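Local structure of avirulence protein AVRPPH3 (Pseudomonas syringae pv. phaseolicola, 1UKF) at residues 132-137 with 145-150. The protein is the mature, autocleaved part of a cysteine protease avirulence protein, interacts with PBS1 in infected plant cells and probably impairs plant defence. Sequence-based numbering, arbitrary orientation.
Sequences HAIACS and LFDPNL
His132 points its ring edge at the carboxylate of Asp147. NE2 of His132 donates to OD1 of Asp147 over 2.7 Å, nearly straight at 169°. The oxygen lies in the ring plane, but the carboxylate is turned about 38° from that plane. The backbone N of Asn149 reaches OD1 of Asp147 from the opposite face of the carboxylate, at 2.9 Å, and closes an Asx turn. Two donors thus grip this oxygen, while OD2 is hydrogen-bonded with Tyr171. Asn149 holds its amide almost parallel to the His132 ring, with ND2 over the rim of one face, 3.1 Å from CE1 of His132. The amide OD1 hydrogen-bonds with Asn13 and its ND2 with Tyr171. With CG anti to the backbone N (chi1 179°), the imidazole extends toward the turn after strand 142-147. CG2 of Ile134 also packs on the carboxylate, 3.6 Å from CG of Asp147. Farther along, Ala135 and Phe146 form an antiparallel hydrogen-bonded pair. The Phe146 ring stacks on Trp25 of helix 18-27. Both segments belong to one beta hairpin, where the His132 and Asp147 side chains cross at about a right angle. Cys18 lies close to the histidine and completes the Cys-His-Asp catalytic triad of this papain-like protease.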
loop_
_atom_site.group_PDB
_atom_site.type_symbol
_atom_site.label_atom_id
_atom_site.label_comp_id
_atom_site.label_asym_id
_atom_site.label_seq_id
_atom_site.Cartn_x
_atom_site.Cartn_y
_atom_site.Cartn_z
ATOM N N HIS A 132 -5.685 -6.410 -1.512
ATOM C CA HIS A 132 -5.735 -4.975 -1.749
ATOM C C HIS A 132 -4.404 -4.332 -1.381
ATOM O O HIS A 132 -3.944 -4.419 -0.239
ATOM C CB HIS A 132 -6.845 -4.318 -0.940
ATOM C CG HIS A 132 -6.911 -2.837 -1.129
ATOM N ND1 HIS A 132 -7.111 -2.259 -2.364
ATOM C CD2 HIS A 132 -6.777 -1.816 -0.250
ATOM C CE1 HIS A 132 -7.099 -0.945 -2.237
ATOM N NE2 HIS A 132 -6.898 -0.649 -0.966
ATOM N N ALA A 133 -3.808 -3.655 -2.350
ATOM C CA ALA A 133 -2.516 -3.027 -2.155
ATOM C C ALA A 133 -2.593 -1.556 -1.786
ATOM O O ALA A 133 -3.425 -0.814 -2.309
ATOM C CB ALA A 133 -1.685 -3.195 -3.414
ATOM N N ILE A 134 -1.724 -1.154 -0.865
ATOM C CA ILE A 134 -1.612 0.230 -0.432
ATOM C C ILE A 134 -0.114 0.507 -0.338
ATOM O O ILE A 134 0.705 -0.396 -0.525
ATOM C CB ILE A 134 -2.297 0.479 0.941
ATOM C CG1 ILE A 134 -1.634 -0.350 2.046
ATOM C CG2 ILE A 134 -3.782 0.151 0.834
ATOM C CD1 ILE A 134 -2.203 -0.097 3.433
ATOM N N ALA A 135 0.263 1.749 -0.066
ATOM C CA ALA A 135 1.678 2.079 0.025
ATOM C C ALA A 135 1.933 3.109 1.105
ATOM O O ALA A 135 1.026 3.808 1.550
ATOM C CB ALA A 135 2.186 2.601 -1.324
ATOM N N CYS A 136 3.180 3.200 1.537
ATOM C CA CYS A 136 3.534 4.181 2.547
ATOM C C CYS A 136 4.998 4.566 2.426
ATOM O O CYS A 136 5.815 3.817 1.885
ATOM C CB CYS A 136 3.217 3.665 3.961
ATOM S SG CYS A 136 4.046 2.141 4.458
ATOM N N SER A 137 5.309 5.762 2.909
ATOM C CA SER A 137 6.660 6.291 2.866
ATOM C C SER A 137 6.863 7.143 4.101
ATOM O O SER A 137 6.013 7.966 4.447
ATOM C CB SER A 137 6.851 7.140 1.611
ATOM O OG SER A 137 8.140 7.731 1.586
ATOM N N LEU A 145 0.770 7.623 4.095
ATOM C CA LEU A 145 0.161 6.367 3.685
ATOM C C LEU A 145 -0.898 6.641 2.629
ATOM O O LEU A 145 -1.723 7.544 2.777
ATOM C CB LEU A 145 -0.455 5.644 4.888
ATOM C CG LEU A 145 -1.069 4.272 4.587
ATOM C CD1 LEU A 145 -0.959 3.383 5.812
ATOM C CD2 LEU A 145 -2.521 4.427 4.147
ATOM N N PHE A 146 -0.861 5.863 1.554
ATOM C CA PHE A 146 -1.816 6.008 0.463
ATOM C C PHE A 146 -2.591 4.719 0.244
ATOM O O PHE A 146 -2.002 3.647 0.065
ATOM C CB PHE A 146 -1.086 6.394 -0.834
ATOM C CG PHE A 146 -1.924 6.236 -2.083
ATOM C CD1 PHE A 146 -3.052 7.025 -2.295
ATOM C CD2 PHE A 146 -1.580 5.294 -3.047
ATOM C CE1 PHE A 146 -3.821 6.875 -3.449
ATOM C CE2 PHE A 146 -2.343 5.139 -4.203
ATOM C CZ PHE A 146 -3.464 5.933 -4.401
ATOM N N ASP A 147 -3.914 4.825 0.283
ATOM C CA ASP A 147 -4.787 3.685 0.030
ATOM C C ASP A 147 -5.602 4.104 -1.191
ATOM O O ASP A 147 -6.384 5.050 -1.118
ATOM C CB ASP A 147 -5.729 3.442 1.206
ATOM C CG ASP A 147 -6.643 2.252 0.978
ATOM O OD1 ASP A 147 -6.949 1.949 -0.194
ATOM O OD2 ASP A 147 -7.067 1.623 1.973
ATOM N N PRO A 148 -5.427 3.414 -2.328
ATOM C CA PRO A 148 -6.164 3.747 -3.552
ATOM C C PRO A 148 -7.681 3.913 -3.384
ATOM O O PRO A 148 -8.304 4.675 -4.124
ATOM C CB PRO A 148 -5.810 2.595 -4.487
ATOM C CG PRO A 148 -4.412 2.232 -4.063
ATOM C CD PRO A 148 -4.504 2.285 -2.552
ATOM N N ASN A 149 -8.277 3.203 -2.427
ATOM C CA ASN A 149 -9.718 3.298 -2.194
ATOM C C ASN A 149 -10.130 4.540 -1.416
ATOM O O ASN A 149 -11.287 4.957 -1.490
ATOM C CB ASN A 149 -10.241 2.104 -1.380
ATOM C CG ASN A 149 -10.199 0.793 -2.133
ATOM O OD1 ASN A 149 -10.397 0.741 -3.345
ATOM N ND2 ASN A 149 -9.975 -0.292 -1.398
ATOM N N LEU A 150 -9.187 5.135 -0.685
ATOM C CA LEU A 150 -9.490 6.265 0.189
ATOM C C LEU A 150 -8.751 7.576 -0.027
ATOM O O LEU A 150 -9.334 8.650 0.134
ATOM C CB LEU A 150 -9.281 5.824 1.640
ATOM C CG LEU A 150 -10.087 4.597 2.080
ATOM C CD1 LEU A 150 -9.515 4.037 3.370
ATOM C CD2 LEU A 150 -11.551 4.980 2.250
#